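PDB 5GMX: carboxylesterase, which hydrolyses carboxylic esters as a family VIII carboxylesterase of beta-lactamase-like fold, and also shows hydrolytic activity toward oxyimino cephalosporins. Local coordinates for residues Val213-Pro218 and Ile252-Ala257; Tyr201-Pro206 and Ala260-Gly265. All coordinates share one frame; numbering follows the deposited sequence.

Two contacts, one within the other, illustrate how a long excursion of loops and short helices is fastened to a compact beta-lactamase-like fold. Following the chain from the N terminus, segment 201-206, which begins with strand 201-202, forms the first half of contact 2, and 213-218 the first half of contact 1. After helix 237-244 the chain returns through 252-257, which closes contact 1, and then through 260-265, which closes the wider loop of contact 2. The two meet directly: Arg256 NH2 lies 2.9 Å from Leu205 O, probably hydrogen-bonded, and Val213 packs on Leu205. Together they tie helices 250-253 and 256-260 to the short three-stranded sheet.

Contact 1 of 2, residues Val213-Pro218 and Ile252-Ala257; sequences VAEMLP and IANDRA
Asn254 and Met216, the latter present as selenomethionine, form a two-point clasp in which one side-chain amide reads the backbone of a single residue. The backbone N of Met216 donates to Asn254 OD1 at 2.9 Å, approaching a lone pair of the oxygen within the carbonyl plane, with an N-H...O angle of 155°. Asn254 ND2 returns a weak bond to Met216 O at 3.3 Å, nearly straight at 171°. With its CG beside its own backbone N (chi1 -60°), Asn254 brings both ends of the amide to the extended chain, and the two bonds, one of them weak, should hold the amide's rotation.

Apolar packing lies alongside. Met216 CB rests 3.9 Å from Ala253 CB, and the bends at chi2 and chi3 fold the chain back until CE is 4.1 Å from the same methyl. Charge plays little part across this contact: Glu215 brings only its CG near Asn254, while its OE1 bonds to Ala55 N.

Both Met216 and Ala253 also touch Asn68 of strand 67-68 and Tyr70, a residue of the ligand pocket. The contact thus joins the chain between helices 250-253 and 256-260 to an irregular segment running beside that strand.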
ATOM      1  N   VAL A 213      -1.154 -11.713  14.367  1.00 17.75           N
ATOM      2  CA  VAL A 213      -1.016 -12.006  12.941  1.00 16.20           C
ATOM      3  C   VAL A 213      -1.679 -13.326  12.544  1.00 18.01           C
ATOM      4  O   VAL A 213      -1.446 -14.367  13.156  1.00 20.73           O
ATOM      5  CB  VAL A 213       0.467 -12.034  12.509  1.00 17.78           C
ATOM      6  CG1 VAL A 213       0.583 -12.312  11.020  1.00 20.53           C
ATOM      7  CG2 VAL A 213       1.122 -10.714  12.830  1.00 17.01           C
ATOM      8  N   ALA A 214      -2.514 -13.266  11.514  1.00 14.84           N
ATOM      9  CA  ALA A 214      -3.115 -14.460  10.946  1.00 16.17           C
ATOM     10  C   ALA A 214      -2.103 -15.146  10.049  1.00 18.72           C
ATOM     11  O   ALA A 214      -1.054 -14.587   9.761  1.00 17.55           O
ATOM     12  CB  ALA A 214      -4.364 -14.111  10.160  1.00 15.36           C
ATOM     13  N   GLU A 215      -2.431 -16.345   9.587  1.00 24.18           N
ATOM     14  CA  GLU A 215      -1.519 -17.110   8.741  1.00 19.81           C
ATOM     15  C   GLU A 215      -1.788 -16.835   7.273  1.00 22.60           C
ATOM     16  O   GLU A 215      -2.921 -16.966   6.807  1.00 24.76           O
ATOM     17  CB  GLU A 215      -1.653 -18.605   9.033  1.00 24.20           C
ATOM     18  CG  GLU A 215      -0.798 -19.499   8.154  1.00 34.12           C
ATOM     19  CD  GLU A 215      -1.153 -20.973   8.302  1.00 44.55           C
ATOM     20  OE1 GLU A 215      -2.183 -21.287   8.947  1.00 43.26           O
ATOM     21  OE2 GLU A 215      -0.390 -21.819   7.787  1.00 41.80           O
HETATM   22  N   MSE A 216      -0.751 -16.448   6.539  1.00 22.18           N
HETATM   23  CA  MSE A 216      -0.911 -16.199   5.115  1.00 23.68           C
HETATM   24  C   MSE A 216      -1.009 -17.516   4.344  1.00 27.03           C
HETATM   25  O   MSE A 216      -0.264 -18.452   4.610  1.00 27.80           O
HETATM   26  CB  MSE A 216       0.243 -15.371   4.575  1.00 24.02           C
HETATM   27  CG  MSE A 216       0.055 -15.008   3.109  1.00 35.97           C
HETATM   28 SE   MSE A 216      -1.365 -13.673   2.930  1.00 56.38          SE
HETATM   29  CE  MSE A 216      -0.409 -12.267   3.795  1.00 26.57           C
ATOM     30  N   LEU A 217      -1.929 -17.589   3.388  1.00 29.90           N
ATOM     31  CA  LEU A 217      -2.140 -18.836   2.656  1.00 32.23           C
ATOM     32  C   LEU A 217      -1.945 -18.672   1.146  1.00 25.51           C
ATOM     33  O   LEU A 217      -2.596 -17.843   0.509  1.00 27.92           O
ATOM     34  CB  LEU A 217      -3.537 -19.387   2.949  1.00 22.58           C
ATOM     35  CG  LEU A 217      -3.883 -19.400   4.439  1.00 29.71           C
ATOM     36  CD1 LEU A 217      -5.353 -19.728   4.666  1.00 29.73           C
ATOM     37  CD2 LEU A 217      -2.984 -20.353   5.208  1.00 32.14           C
ATOM     38  N   PRO A 218      -1.038 -19.473   0.571  1.00 32.52           N
ATOM     39  CA  PRO A 218      -0.779 -19.451  -0.874  1.00 30.26           C
ATOM     40  C   PRO A 218      -1.967 -20.000  -1.665  1.00 30.83           C
ATOM     41  O   PRO A 218      -2.809 -20.703  -1.098  1.00 30.88           O
ATOM     42  CB  PRO A 218       0.451 -20.346  -1.026  1.00 32.74           C
ATOM     43  CG  PRO A 218       0.408 -21.253   0.159  1.00 35.65           C
ATOM     44  CD  PRO A 218      -0.207 -20.464   1.277  1.00 28.67           C
ATOM     45  N   ILE A 252       7.019 -16.112   3.217  1.00 26.71           N
ATOM     46  CA  ILE A 252       7.866 -15.151   3.924  1.00 28.00           C
ATOM     47  C   ILE A 252       7.036 -14.259   4.859  1.00 21.55           C
ATOM     48  O   ILE A 252       7.525 -13.809   5.889  1.00 22.75           O
ATOM     49  CB  ILE A 252       8.687 -14.278   2.941  1.00 26.28           C
ATOM     50  CG1 ILE A 252       9.844 -13.587   3.670  1.00 27.50           C
ATOM     51  CG2 ILE A 252       7.801 -13.272   2.211  1.00 23.83           C
ATOM     52  CD1 ILE A 252      10.851 -14.540   4.276  1.00 29.63           C
ATOM     53  N   ALA A 253       5.770 -14.040   4.514  1.00 21.11           N
ATOM     54  CA  ALA A 253       4.859 -13.298   5.379  1.00 23.59           C
ATOM     55  C   ALA A 253       4.705 -13.976   6.747  1.00 23.09           C
ATOM     56  O   ALA A 253       4.453 -13.310   7.750  1.00 22.63           O
ATOM     57  CB  ALA A 253       3.502 -13.152   4.710  1.00 23.21           C
ATOM     58  N   ASN A 254       4.869 -15.298   6.778  1.00 24.62           N
ATOM     59  CA  ASN A 254       4.716 -16.073   8.007  1.00 24.92           C
ATOM     60  C   ASN A 254       6.005 -16.134   8.825  1.00 24.68           C
ATOM     61  O   ASN A 254       6.087 -16.843   9.827  1.00 26.44           O
ATOM     62  CB  ASN A 254       4.238 -17.488   7.674  1.00 24.63           C
ATOM     63  CG  ASN A 254       2.888 -17.502   6.958  1.00 26.77           C
ATOM     64  OD1 ASN A 254       2.005 -16.687   7.239  1.00 27.44           O
ATOM     65  ND2 ASN A 254       2.732 -18.425   6.022  1.00 24.23           N
ATOM     66  N   ASP A 255       7.005 -15.373   8.397  1.00 22.61           N
ATOM     67  CA  ASP A 255       8.284 -15.311   9.088  1.00 19.34           C
ATOM     68  C   ASP A 255       8.354 -14.044   9.923  1.00 20.13           C
ATOM     69  O   ASP A 255       8.065 -12.955   9.431  1.00 22.23           O
ATOM     70  CB  ASP A 255       9.430 -15.391   8.072  1.00 23.27           C
ATOM     71  CG  ASP A 255      10.803 -15.243   8.707  1.00 27.69           C
ATOM     72  OD1 ASP A 255      11.417 -16.265   9.082  1.00 32.00           O
ATOM     73  OD2 ASP A 255      11.272 -14.093   8.830  1.00 35.47           O
ATOM     74  N   ARG A 256       8.699 -14.200  11.200  1.00 19.31           N
ATOM     75  CA  ARG A 256       8.700 -13.085  12.144  1.00 21.96           C
ATOM     76  C   ARG A 256       9.698 -12.001  11.753  1.00 21.98           C
ATOM     77  O   ARG A 256       9.414 -10.819  11.920  1.00 20.39           O
ATOM     78  CB  ARG A 256       8.984 -13.583  13.573  1.00 18.34           C
ATOM     79  CG  ARG A 256       9.329 -12.488  14.588  1.00 19.23           C
ATOM     80  CD  ARG A 256       8.185 -11.486  14.830  1.00 17.68           C
ATOM     81  NE  ARG A 256       8.664 -10.296  15.537  1.00 21.14           N
ATOM     82  CZ  ARG A 256       8.035  -9.120  15.561  1.00 23.54           C
ATOM     83  NH1 ARG A 256       6.887  -8.953  14.912  1.00 20.63           N
ATOM     84  NH2 ARG A 256       8.568  -8.099  16.218  1.00 18.34           N
ATOM     85  N   ALA A 257      10.859 -12.395  11.233  1.00 20.13           N
ATOM     86  CA  ALA A 257      11.885 -11.419  10.864  1.00 22.98           C
ATOM     87  C   ALA A 257      11.371 -10.486   9.770  1.00 19.01           C
ATOM     88  O   ALA A 257      11.661  -9.290   9.769  1.00 18.12           O
ATOM     89  CB  ALA A 257      13.169 -12.122  10.415  1.00 17.25           C
TER

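Contact 2 of 2, residues Tyr201-Pro206 and Ala260-Gly265; sequences YYIGLP and AAEVPG
Gly204 and Ala261 meet backbone to backbone in the tight part of this contact, where the absence of a side chain permits the close approach. Gly204 CA lies 3.2 Å from Ala261 O in a CA-H...O contact, with an angle of 134° at the hydrogen. The glycine has a positive phi (91°), and Glu262 CG is 4.0 Å from its CA. Beyond it the packing is easier: Ile203 CG2, anti to its backbone N, reaches Pro264 CG at 4.1 Å, the two side chains crossing at about a right angle.

The looser side is bridged by water. One water sits 3.0 Å from Ile203 O and 2.7 Å from Glu262 OE1, linking the two; OE1 is also hydrogen-bonded to Ser182 OG and OE2 to Gly184 N. A second water donates to Ala260 O at 2.9 Å and, weakly, to Leu205 O.

Gly265 O accepts a hydrogen bond from NZ of Lys74, a ligand-pocket residue and probably the lysine of an SxxK motif, so loop 260-265 reaches the pocket. Ile203 also packs on Phe187 of helix 183-192 and Thr73 of helix 72-86. The contact therefore sets segment 201-206 against the loop between helix 256-260 and strand 269-270.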
ATOM      1  N   TYR A 201      -2.683  -0.805  11.529  1.00 12.05           N
ATOM      2  CA  TYR A 201      -1.734  -0.886  10.412  1.00 13.88           C
ATOM      3  C   TYR A 201      -0.317  -0.530  10.854  1.00 14.36           C
ATOM      4  O   TYR A 201      -0.064   0.569  11.357  1.00 15.76           O
ATOM      5  CB  TYR A 201      -2.153   0.020   9.245  1.00 10.97           C
ATOM      6  CG  TYR A 201      -1.582  -0.457   7.928  1.00 13.50           C
ATOM      7  CD1 TYR A 201      -0.269  -0.184   7.570  1.00 12.85           C
ATOM      8  CD2 TYR A 201      -2.345  -1.202   7.058  1.00 16.98           C
ATOM      9  CE1 TYR A 201       0.263  -0.641   6.371  1.00 16.52           C
ATOM     10  CE2 TYR A 201      -1.822  -1.665   5.856  1.00 19.28           C
ATOM     11  CZ  TYR A 201      -0.526  -1.381   5.514  1.00 20.52           C
ATOM     12  OH  TYR A 201      -0.030  -1.850   4.307  1.00 15.47           O
ATOM     13  N   TYR A 202       0.606  -1.457  10.626  1.00 11.59           N
ATOM     14  CA  TYR A 202       1.996  -1.303  11.041  1.00 13.54           C
ATOM     15  C   TYR A 202       2.969  -1.511   9.876  1.00 11.67           C
ATOM     16  O   TYR A 202       2.777  -2.392   9.044  1.00 12.35           O
ATOM     17  CB  TYR A 202       2.354  -2.309  12.142  1.00 10.60           C
ATOM     18  CG  TYR A 202       1.515  -2.242  13.399  1.00 17.26           C
ATOM     19  CD1 TYR A 202       0.254  -2.826  13.451  1.00 11.90           C
ATOM     20  CD2 TYR A 202       1.999  -1.624  14.549  1.00 15.42           C
ATOM     21  CE1 TYR A 202      -0.513  -2.768  14.611  1.00 15.15           C
ATOM     22  CE2 TYR A 202       1.244  -1.575  15.710  1.00 14.20           C
ATOM     23  CZ  TYR A 202      -0.009  -2.144  15.732  1.00 17.37           C
ATOM     24  OH  TYR A 202      -0.767  -2.103  16.889  1.00 17.79           O
ATOM     25  N   ILE A 203       4.018  -0.702   9.839  1.00 12.74           N
ATOM     26  CA  ILE A 203       5.168  -0.987   8.997  1.00 16.57           C
ATOM     27  C   ILE A 203       6.333  -1.202   9.940  1.00 13.94           C
ATOM     28  O   ILE A 203       6.868  -0.247  10.505  1.00 15.91           O
ATOM     29  CB  ILE A 203       5.456   0.141   7.997  1.00 12.57           C
ATOM     30  CG1 ILE A 203       4.222   0.397   7.123  1.00 11.54           C
ATOM     31  CG2 ILE A 203       6.664  -0.221   7.125  1.00 14.08           C
ATOM     32  CD1 ILE A 203       4.305   1.667   6.300  1.00 15.87           C
ATOM     33  N   GLY A 204       6.697  -2.466  10.138  1.00 17.18           N
ATOM     34  CA  GLY A 204       7.573  -2.838  11.233  1.00 16.66           C
ATOM     35  C   GLY A 204       6.684  -3.164  12.420  1.00 17.24           C
ATOM     36  O   GLY A 204       6.237  -2.265  13.133  1.00 18.14           O
ATOM     37  N   LEU A 205       6.379  -4.443  12.606  1.00 16.54           N
ATOM     38  CA  LEU A 205       5.443  -4.844  13.652  1.00 17.43           C
ATOM     39  C   LEU A 205       6.152  -5.102  14.987  1.00 18.12           C
ATOM     40  O   LEU A 205       7.020  -5.974  15.070  1.00 19.92           O
ATOM     41  CB  LEU A 205       4.673  -6.093  13.216  1.00 16.52           C
ATOM     42  CG  LEU A 205       3.540  -6.508  14.154  1.00 18.96           C
ATOM     43  CD1 LEU A 205       2.388  -5.512  14.059  1.00 15.20           C
ATOM     44  CD2 LEU A 205       3.083  -7.911  13.841  1.00 18.27           C
ATOM     45  N   PRO A 206       5.785  -4.346  16.037  1.00 18.45           N
ATOM     46  CA  PRO A 206       6.346  -4.570  17.383  1.00 22.25           C
ATOM     47  C   PRO A 206       6.077  -5.994  17.880  1.00 19.97           C
ATOM     48  O   PRO A 206       4.994  -6.517  17.624  1.00 19.57           O
ATOM     49  CB  PRO A 206       5.604  -3.545  18.258  1.00 17.85           C
ATOM     50  CG  PRO A 206       5.108  -2.496  17.296  1.00 22.35           C
ATOM     51  CD  PRO A 206       4.801  -3.247  16.020  1.00 17.99           C
ATOM     52  N   ALA A 260       8.927  -8.051  11.399  1.00 15.59           N
ATOM     53  CA  ALA A 260       9.593  -7.141  12.326  1.00 17.42           C
ATOM     54  C   ALA A 260      10.329  -6.026  11.587  1.00 19.69           C
ATOM     55  O   ALA A 260      10.519  -4.935  12.124  1.00 20.42           O
ATOM     56  CB  ALA A 260      10.570  -7.911  13.233  1.00 18.36           C
ATOM     57  N   ALA A 261      10.740  -6.309  10.355  1.00 18.39           N
ATOM     58  CA  ALA A 261      11.540  -5.374   9.569  1.00 19.33           C
ATOM     59  C   ALA A 261      10.703  -4.245   8.990  1.00 17.70           C
ATOM     60  O   ALA A 261       9.493  -4.222   9.137  1.00 17.26           O
ATOM     61  CB  ALA A 261      12.258  -6.119   8.442  1.00 18.42           C
ATOM     62  N   GLU A 262      11.351  -3.307   8.316  1.00 18.73           N
ATOM     63  CA  GLU A 262      10.606  -2.314   7.557  1.00 18.64           C
ATOM     64  C   GLU A 262      10.882  -2.492   6.066  1.00 18.28           C
ATOM     65  O   GLU A 262      11.957  -2.168   5.574  1.00 19.09           O
ATOM     66  CB  GLU A 262      10.936  -0.899   8.025  1.00 18.91           C
ATOM     67  CG  GLU A 262      10.433  -0.645   9.433  1.00 18.11           C
ATOM     68  CD  GLU A 262      10.394   0.824   9.797  1.00 20.78           C
ATOM     69  OE1 GLU A 262      10.099   1.127  10.979  1.00 26.18           O
ATOM     70  OE2 GLU A 262      10.620   1.669   8.904  1.00 19.66           O
ATOM     71  N   VAL A 263       9.908  -3.074   5.373  1.00 19.31           N
ATOM     72  CA  VAL A 263       9.967  -3.253   3.925  1.00 17.16           C
ATOM     73  C   VAL A 263       8.691  -2.665   3.351  1.00 17.91           C
ATOM     74  O   VAL A 263       7.769  -3.398   2.987  1.00 21.59           O
ATOM     75  CB  VAL A 263      10.095  -4.742   3.526  1.00 20.01           C
ATOM     76  CG1 VAL A 263      10.439  -4.876   2.043  1.00 19.03           C
ATOM     77  CG2 VAL A 263      11.169  -5.425   4.363  1.00 22.41           C
ATOM     78  N   PRO A 264       8.631  -1.331   3.271  1.00 17.69           N
ATOM     79  CA  PRO A 264       7.389  -0.599   2.990  1.00 17.53           C
ATOM     80  C   PRO A 264       6.823  -0.804   1.574  1.00 19.22           C
ATOM     81  O   PRO A 264       5.759  -0.276   1.266  1.00 16.28           O
ATOM     82  CB  PRO A 264       7.796   0.864   3.203  1.00 20.17           C
ATOM     83  CG  PRO A 264       9.072   0.806   4.025  1.00 18.33           C
ATOM     84  CD  PRO A 264       9.761  -0.424   3.530  1.00 18.47           C
ATOM     85  N   GLY A 265       7.514  -1.551   0.721  1.00 16.94           N
ATOM     86  CA  GLY A 265       6.911  -1.930  -0.540  1.00 17.81           C
ATOM     87  C   GLY A 265       6.000  -3.147  -0.405  1.00 18.98           C
ATOM     88  O   GLY A 265       5.211  -3.431  -1.303  1.00 17.45           O
TER
HETATM   89  O   HOH W   1       8.231   0.789  12.909  1.00 23.86           O
HETATM   90  O   HOH W   2       9.611  -4.011  14.768  1.00 28.18           O